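Local coordinates for protein predicted acetamidase/formamidase (Thermoanaerobacter tengcongensis, PDB 3TKK) that probably hydrolyses carbon-nitrogen bonds, other than peptide bonds, in linear amides, and binds zinc and calcium ions, at residues A[157-162]-A[184-189]; A[191-196]-A[278-283]; A[231-236]-A[282-287]. All coordinates share one frame; numbering follows the deposited sequence.

Contact 1 (A[157-162]-A[184-189]); sequences NMDTTL and DLHALM. With CA (calcium ion), chain G; ZN (zinc ion), chain F.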
# COMPACT_ATOMS: atom_id res chain seq x y z
N ASN A 157 -9.39 -13.33 -8.90
CA ASN A 157 -7.95 -13.46 -8.50
C ASN A 157 -7.47 -12.08 -8.02
O ASN A 157 -6.70 -11.37 -8.68
CB ASN A 157 -7.13 -13.83 -9.73
CG ASN A 157 -5.69 -14.22 -9.40
OD1 ASN A 157 -5.33 -14.52 -8.28
ND2 ASN A 157 -4.84 -14.18 -10.42
N MET A 158 -7.92 -11.75 -6.86
CA MET A 158 -7.62 -10.48 -6.25
C MET A 158 -6.30 -10.46 -5.42
O MET A 158 -5.89 -9.38 -5.05
CB MET A 158 -8.76 -10.08 -5.31
CG MET A 158 -10.12 -10.01 -5.90
SD MET A 158 -11.39 -9.42 -4.74
CE MET A 158 -11.69 -11.00 -3.96
N ASP A 159 -5.75 -11.65 -5.03
CA ASP A 159 -4.45 -11.81 -4.32
C ASP A 159 -4.31 -10.72 -3.31
O ASP A 159 -3.30 -9.94 -3.25
CB ASP A 159 -3.23 -11.86 -5.24
CG ASP A 159 -3.14 -13.19 -6.06
OD1 ASP A 159 -3.71 -14.26 -5.74
OD2 ASP A 159 -2.68 -13.09 -7.22
N THR A 160 -5.30 -10.72 -2.41
CA THR A 160 -5.34 -9.77 -1.32
C THR A 160 -5.00 -10.35 0.06
O THR A 160 -5.71 -11.26 0.52
CB THR A 160 -6.76 -9.06 -1.36
OG1 THR A 160 -6.86 -8.27 -2.59
CG2 THR A 160 -6.89 -8.19 -0.11
N THR A 161 -3.94 -9.84 0.76
CA THR A 161 -3.37 -10.49 1.88
C THR A 161 -4.38 -10.39 3.01
O THR A 161 -4.38 -11.23 3.88
CB THR A 161 -2.07 -9.68 2.39
OG1 THR A 161 -2.40 -8.26 2.33
CG2 THR A 161 -0.79 -10.01 1.33
N LEU A 162 -5.28 -9.40 2.97
CA LEU A 162 -6.28 -9.30 4.04
C LEU A 162 -7.25 -10.58 4.13
O LEU A 162 -8.02 -10.65 5.05
CB LEU A 162 -7.14 -8.00 3.83
CG LEU A 162 -6.36 -6.63 3.80
CD1 LEU A 162 -7.42 -5.45 3.70
CD2 LEU A 162 -5.41 -6.62 5.04
N ASP A 184 -6.67 -21.04 -4.91
CA ASP A 184 -5.36 -20.36 -4.92
C ASP A 184 -4.93 -19.91 -3.61
O ASP A 184 -4.60 -18.69 -3.51
CB ASP A 184 -5.50 -19.13 -5.89
CG ASP A 184 -4.24 -18.31 -6.04
OD1 ASP A 184 -3.17 -18.88 -6.14
OD2 ASP A 184 -4.24 -17.04 -6.14
N LEU A 185 -4.89 -20.81 -2.60
CA LEU A 185 -4.38 -20.46 -1.33
C LEU A 185 -2.87 -20.20 -1.37
O LEU A 185 -2.15 -20.79 -2.24
CB LEU A 185 -4.67 -21.52 -0.18
CG LEU A 185 -6.09 -22.14 -0.01
CD1 LEU A 185 -6.21 -23.26 1.21
CD2 LEU A 185 -7.12 -21.12 0.19
N HIS A 186 -2.43 -19.35 -0.41
CA HIS A 186 -0.97 -19.00 -0.31
C HIS A 186 -0.65 -19.19 1.13
O HIS A 186 -1.48 -18.80 1.92
CB HIS A 186 -0.59 -17.57 -0.70
CG HIS A 186 -0.91 -17.21 -2.11
ND1 HIS A 186 -1.23 -15.94 -2.50
CD2 HIS A 186 -0.91 -17.95 -3.23
CE1 HIS A 186 -1.56 -15.94 -3.77
NE2 HIS A 186 -1.36 -17.16 -4.24
N ALA A 187 0.43 -19.90 1.44
CA ALA A 187 0.89 -19.96 2.83
C ALA A 187 1.48 -18.60 3.33
O ALA A 187 1.63 -18.37 4.55
CB ALA A 187 2.01 -21.00 2.89
N LEU A 188 1.85 -17.75 2.40
CA LEU A 188 2.53 -16.46 2.60
C LEU A 188 2.57 -15.70 1.27
O LEU A 188 2.90 -16.29 0.32
CB LEU A 188 3.98 -16.66 2.94
CG LEU A 188 4.69 -15.42 3.56
CD1 LEU A 188 3.89 -14.68 4.68
CD2 LEU A 188 6.17 -15.84 3.98
N MET A 189 2.36 -14.39 1.32
CA MET A 189 2.51 -13.56 0.10
C MET A 189 2.62 -12.12 0.62
O MET A 189 1.96 -11.74 1.60
CB MET A 189 1.24 -13.70 -0.83
CG MET A 189 1.43 -12.93 -2.23
SD MET A 189 -0.19 -12.69 -2.98
CE MET A 189 -0.68 -11.29 -1.99
CA CA G . -3.36 -15.53 -7.67
ZN ZN F . -1.28 -17.92 -6.20
O HOH W 1 -2.20 -14.84 -9.73
O HOH W 2 -0.98 -16.21 -7.27
O HOH W 3 -3.46 -17.27 -9.45
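The side chain of Asp159 crosses that of Asp184 at about a right angle, their carboxylate planes 62° apart, with Asp159 OD1 2.9 Å from Asp184 OD2. Two carboxylate oxygens come this close because both coordinate the same calcium ion. Asp159 grips the metal with both oxygens, OD1 at 2.3 Å and the looser OD2 at 2.6 Å, whereas Asp184 gives it OD2 alone. Asn157 adds its amide OD1, and three waters bring the calcium to seven coordinating oxygens; Asn157 ND2 donates to one of these waters and also to Gly149 O, which fixes the amide's rotation and turns OD1 to the metal. Asp184 leaves its backbone with CG anti to N (chi1 -179°), and its carboxylate spans both ions: OD1 binds the zinc ion at 2.1 Å. His186 NE2 is a second zinc ligand, and a water shared with the calcium is a third; Glu200 and Cys39, the latter oxidised to 3-sulfinoalanine, also belong to this site. The edge of the His186 ring faces Asp159, whose OD1 lies near the ring plane, 3.4 Å from His186 CE1, while the backbone O of Asp184 lies over one face, toward its rim. Away from the metals, Met189 bends at its thioether (chi3 79°), so that CE reaches the backbone of Asp159, 3.2 Å from its O, and meets Thr161 CG2 at 3.6 Å. Thr161 turns its hydroxyl to Asp191 instead, and Ser268 of the second subunit packs on Met189. The loop 157-162 and the end of strand 180-186 are thus joined through the metal ions and the packing of Met189: calcium and zinc probably offset the mutual repulsion of the clustered carboxylates, and Asp184 and the shared water both bridge the two ions.

Contact 2 (A[191-196]-A[278-283]); sequences DGEVGV and VVDPLK
Val279 points its CB at the backbone of Glu193, 3.9 Å from Glu193 O. From there CG1 presses closer, to 3.1 Å from the same Glu193 O, and also touches Gly192 O and Val194 CA; CG2 forks toward Glu193 OE1, at 3.8 Å, and rests against Val196 CA. The side chain thus packs against the backbone of a type I beta turn, Glu193 to Val196, closed by Val196 N donating to Glu193 O. Just before the turn, Val278 N gives Gly192 O a nearly straight hydrogen bond of 3.1 Å (171° at the hydrogen), joining the loop after strand 180-186 to the one after strand 272-277. An alanine at Val279 would remove both methyl tips and is likely to leave a gap beside the turn, with Glu193 O and Val196 CA deprived of their apolar neighbours. Glu193, a zinc ligand known for this protein, lies about 4 Å from both bound ions, nearest atoms, without binding either here. Its OE1 is 4.1 Å from Asp280 OD2, the carboxylate planes almost perpendicular, and both groups also lie near the carboxylate of Asp159. One water donates to both Val196 O and Asp280 OD1, at 2.6 Å from the latter.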
# COMPACT_ATOMS: atom_id res chain seq x y z
N ASP A 191 2.26 -7.89 -0.22
CA ASP A 191 1.37 -7.05 -1.01
C ASP A 191 2.13 -6.72 -2.29
O ASP A 191 3.40 -6.45 -2.29
CB ASP A 191 1.08 -5.63 -0.38
CG ASP A 191 -0.15 -5.66 0.61
OD1 ASP A 191 -0.99 -6.60 0.55
OD2 ASP A 191 -0.25 -4.77 1.46
N GLY A 192 1.37 -6.75 -3.37
CA GLY A 192 2.03 -6.52 -4.73
C GLY A 192 2.40 -7.86 -5.45
O GLY A 192 2.36 -7.98 -6.72
N GLU A 193 2.78 -8.84 -4.67
CA GLU A 193 3.04 -10.23 -5.22
C GLU A 193 4.09 -10.13 -6.33
O GLU A 193 3.87 -10.71 -7.46
CB GLU A 193 1.74 -10.91 -5.76
CG GLU A 193 2.00 -12.49 -6.02
CD GLU A 193 0.67 -13.13 -6.39
OE1 GLU A 193 -0.18 -12.34 -6.96
OE2 GLU A 193 0.47 -14.36 -6.10
N VAL A 194 5.22 -9.42 -6.07
CA VAL A 194 5.94 -8.81 -7.29
C VAL A 194 6.81 -9.82 -8.04
O VAL A 194 7.30 -9.53 -9.16
CB VAL A 194 6.82 -7.55 -6.85
CG1 VAL A 194 5.98 -6.37 -6.21
CG2 VAL A 194 7.97 -7.96 -5.81
N GLY A 195 7.02 -11.00 -7.46
CA GLY A 195 7.76 -12.05 -8.19
C GLY A 195 6.84 -12.85 -9.14
O GLY A 195 7.28 -13.67 -9.90
N VAL A 196 5.53 -12.60 -9.02
CA VAL A 196 4.45 -13.30 -9.77
C VAL A 196 3.63 -14.29 -8.89
O VAL A 196 2.41 -14.53 -9.12
CB VAL A 196 4.90 -13.93 -11.11
CG1 VAL A 196 5.21 -15.45 -11.09
CG2 VAL A 196 3.74 -13.76 -12.21
N VAL A 278 0.27 -6.45 -8.39
CA VAL A 278 0.52 -5.74 -9.67
C VAL A 278 0.94 -6.63 -10.78
O VAL A 278 1.45 -6.18 -11.76
CB VAL A 278 1.65 -4.70 -9.47
CG1 VAL A 278 1.19 -3.72 -8.36
CG2 VAL A 278 2.96 -5.41 -8.91
N VAL A 279 0.64 -7.91 -10.71
CA VAL A 279 1.31 -8.72 -11.69
C VAL A 279 0.18 -9.50 -12.49
O VAL A 279 0.51 -10.27 -13.35
CB VAL A 279 2.21 -9.82 -10.90
CG1 VAL A 279 3.37 -9.17 -10.05
CG2 VAL A 279 1.42 -10.71 -10.05
N ASP A 280 -1.10 -9.45 -12.06
CA ASP A 280 -2.12 -10.27 -12.71
C ASP A 280 -2.62 -9.47 -13.94
O ASP A 280 -2.14 -8.34 -14.25
CB ASP A 280 -3.30 -10.71 -11.76
CG ASP A 280 -2.82 -11.57 -10.50
OD1 ASP A 280 -1.88 -12.35 -10.70
OD2 ASP A 280 -3.38 -11.49 -9.35
N PRO A 281 -3.54 -10.07 -14.72
CA PRO A 281 -3.90 -9.39 -15.96
C PRO A 281 -4.51 -7.98 -15.65
O PRO A 281 -4.42 -7.07 -16.41
CB PRO A 281 -5.00 -10.31 -16.55
CG PRO A 281 -4.62 -11.76 -16.04
CD PRO A 281 -4.13 -11.43 -14.57
N LEU A 282 -5.14 -7.82 -14.50
CA LEU A 282 -5.45 -6.51 -14.01
C LEU A 282 -4.76 -6.43 -12.67
O LEU A 282 -4.53 -7.53 -12.00
CB LEU A 282 -6.96 -6.46 -13.82
CG LEU A 282 -7.95 -6.70 -14.96
CD1 LEU A 282 -9.50 -6.47 -14.52
CD2 LEU A 282 -7.63 -5.83 -16.27
N LYS A 283 -4.46 -5.20 -12.20
CA LYS A 283 -3.86 -4.93 -10.79
C LYS A 283 -4.99 -4.66 -9.86
O LYS A 283 -6.07 -4.28 -10.31
CB LYS A 283 -2.96 -3.67 -10.88
CG LYS A 283 -2.09 -3.79 -12.29
CD LYS A 283 -0.97 -2.82 -12.18
CE LYS A 283 0.15 -2.94 -13.28
NZ LYS A 283 -0.31 -3.97 -14.15
O HOH W 4 -0.10 -14.31 -10.59

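Contact 3 (A[231-236]-A[282-287]); sequences IASAES and LKTARF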
# COMPACT_ATOMS: atom_id res chain seq x y z
N ILE A 231 -12.16 -3.06 -2.32
CA ILE A 231 -11.11 -3.66 -3.21
C ILE A 231 -11.54 -3.34 -4.66
O ILE A 231 -12.76 -3.36 -4.93
CB ILE A 231 -11.20 -5.16 -3.11
CG1 ILE A 231 -11.11 -5.66 -1.61
CG2 ILE A 231 -10.06 -5.87 -4.02
CD1 ILE A 231 -9.84 -5.40 -1.06
N ALA A 232 -10.63 -2.99 -5.55
CA ALA A 232 -11.05 -2.87 -6.98
C ALA A 232 -9.93 -3.29 -7.91
O ALA A 232 -8.77 -3.16 -7.49
CB ALA A 232 -11.35 -1.45 -7.29
N SER A 233 -10.25 -3.63 -9.22
CA SER A 233 -9.19 -4.01 -10.13
C SER A 233 -9.44 -3.26 -11.44
O SER A 233 -10.56 -2.93 -11.71
CB SER A 233 -9.18 -5.58 -10.35
OG SER A 233 -9.17 -6.24 -9.05
N ALA A 234 -8.37 -2.97 -12.17
CA ALA A 234 -8.32 -2.24 -13.44
C ALA A 234 -6.98 -2.49 -14.07
O ALA A 234 -6.06 -3.04 -13.45
CB ALA A 234 -8.49 -0.74 -13.22
N GLU A 235 -6.87 -1.98 -15.31
CA GLU A 235 -5.70 -2.12 -16.08
C GLU A 235 -4.53 -1.35 -15.53
O GLU A 235 -3.41 -1.76 -15.80
CB GLU A 235 -5.94 -1.64 -17.54
CG GLU A 235 -6.43 -2.72 -18.48
CD GLU A 235 -5.81 -4.20 -18.40
OE1 GLU A 235 -4.72 -4.48 -17.86
OE2 GLU A 235 -6.47 -5.11 -18.99
N SER A 236 -4.74 -0.35 -14.66
CA SER A 236 -3.61 0.25 -13.91
C SER A 236 -3.92 0.34 -12.50
O SER A 236 -5.10 0.35 -12.15
CB SER A 236 -3.40 1.73 -14.44
OG SER A 236 -4.58 2.46 -14.12
N LEU A 282 -5.14 -7.82 -14.50
CA LEU A 282 -5.45 -6.51 -14.01
C LEU A 282 -4.76 -6.43 -12.67
O LEU A 282 -4.53 -7.53 -12.00
CB LEU A 282 -6.96 -6.46 -13.82
CG LEU A 282 -7.95 -6.70 -14.96
CD1 LEU A 282 -9.50 -6.47 -14.52
CD2 LEU A 282 -7.63 -5.83 -16.27
N LYS A 283 -4.46 -5.20 -12.20
CA LYS A 283 -3.86 -4.93 -10.79
C LYS A 283 -4.99 -4.66 -9.86
O LYS A 283 -6.07 -4.28 -10.31
CB LYS A 283 -2.96 -3.67 -10.88
CG LYS A 283 -2.09 -3.79 -12.29
CD LYS A 283 -0.97 -2.82 -12.18
CE LYS A 283 0.15 -2.94 -13.28
NZ LYS A 283 -0.31 -3.97 -14.15
N THR A 284 -4.78 -5.04 -8.62
CA THR A 284 -5.79 -4.94 -7.66
C THR A 284 -5.19 -4.02 -6.53
O THR A 284 -4.05 -4.17 -6.04
CB THR A 284 -6.11 -6.29 -7.09
OG1 THR A 284 -6.64 -7.14 -8.11
CG2 THR A 284 -7.14 -6.15 -5.99
N ALA A 285 -6.03 -3.07 -6.09
CA ALA A 285 -5.70 -2.18 -5.04
C ALA A 285 -6.80 -2.14 -4.07
O ALA A 285 -7.89 -2.69 -4.31
CB ALA A 285 -5.52 -0.69 -5.62
N ARG A 286 -6.55 -1.44 -2.99
CA ARG A 286 -7.56 -1.31 -2.03
C ARG A 286 -7.58 -0.01 -1.31
O ARG A 286 -6.59 0.71 -1.35
CB ARG A 286 -7.50 -2.47 -1.08
CG ARG A 286 -6.33 -2.61 -0.24
CD ARG A 286 -6.23 -4.04 0.34
NE ARG A 286 -5.12 -3.97 1.30
CZ ARG A 286 -3.90 -4.51 1.14
NH1 ARG A 286 -3.69 -5.41 0.19
NH2 ARG A 286 -2.96 -4.36 2.11
N PHE A 287 -8.71 0.34 -0.70
CA PHE A 287 -8.69 1.49 0.25
C PHE A 287 -9.22 1.15 1.64
O PHE A 287 -10.34 0.70 1.81
CB PHE A 287 -9.48 2.65 -0.37
CG PHE A 287 -9.36 3.93 0.45
CD1 PHE A 287 -8.17 4.65 0.42
CD2 PHE A 287 -10.45 4.45 1.15
CE1 PHE A 287 -7.99 5.79 1.18
CE2 PHE A 287 -10.26 5.64 1.91
CZ PHE A 287 -9.07 6.34 1.87
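Leu282, at the start of the second segment, drapes over the end of strand 231-234: its CB lies against Ala234 O, and its CD2 lies close to the carboxylate of Glu235, whose chain is bent at chi2. Lys283 then forms a hydrogen-bonded antiparallel pair with Ala234, its N donating to Ala234 O at 3.0 Å and its O accepting from Ala234 N at 3.2 Å; its CD passes near the backbone of Ser236. Thr284 and Ser233 make a non-hydrogen-bonded pair that is joined by side chains instead, Thr284 OG1 and Ser233 OG sharing a hydrogen bond of 2.8 Å. With Thr284 OG1 beside the backbone N (chi1 -64°), CG2 lies opposite that N, and this methyl comes within 3.5 Å of Ile231 CG2, while OG1 also takes a hydrogen bond from Gln277. Ala285 returns to the ladder: its N donates to Ala232 O at 3.1 Å and its O accepts from Ala232 N at 3.0 Å. Arg286 lies alongside Ile231, both side chains leaving the same face, and its CB is 3.7 Å from Ile231 CD1. Beyond CD the chain runs on to a guanidinium held by Asp191, Gln274 and Ser276. Phe287, at the far end, meets the Phe267 ring. The short strand segments run at 149° to one another, as expected of twisted antiparallel neighbours. Strand 272-277, the outermost strand of the sheet within this chain, flanks 283-290 on its other side, and strand 221-223 flanks 227-234; helix 237-255 covers the face carrying Ala232, Ala234, Lys283 and Ala285, and the opposite face, with Ser233, Thr284 and Ile231, packs against strand 151-152 and the loop of Met158 and Thr160.

Overall arrangement
The three contacts follow one another through the second half of the chain: contact 1 closes before either of the others opens, and contacts 2 and 3 end on the same stretch, sharing Leu282 and Lys283. Their centres lie about 10 to 14 Å apart. Contact 1 holds a calcium ion and part of the zinc site; Glu193 and Asp280 of contact 2 extend its acidic surroundings. Contact 3 is the ladder of strands 227-234 and 283-290, whose Arg286 forms a salt bridge with Asp191 of contact 2 at 2.8 Å between NH2 and OD2. Sheet and metal loops are thereby joined, and all three contacts reach the second subunit.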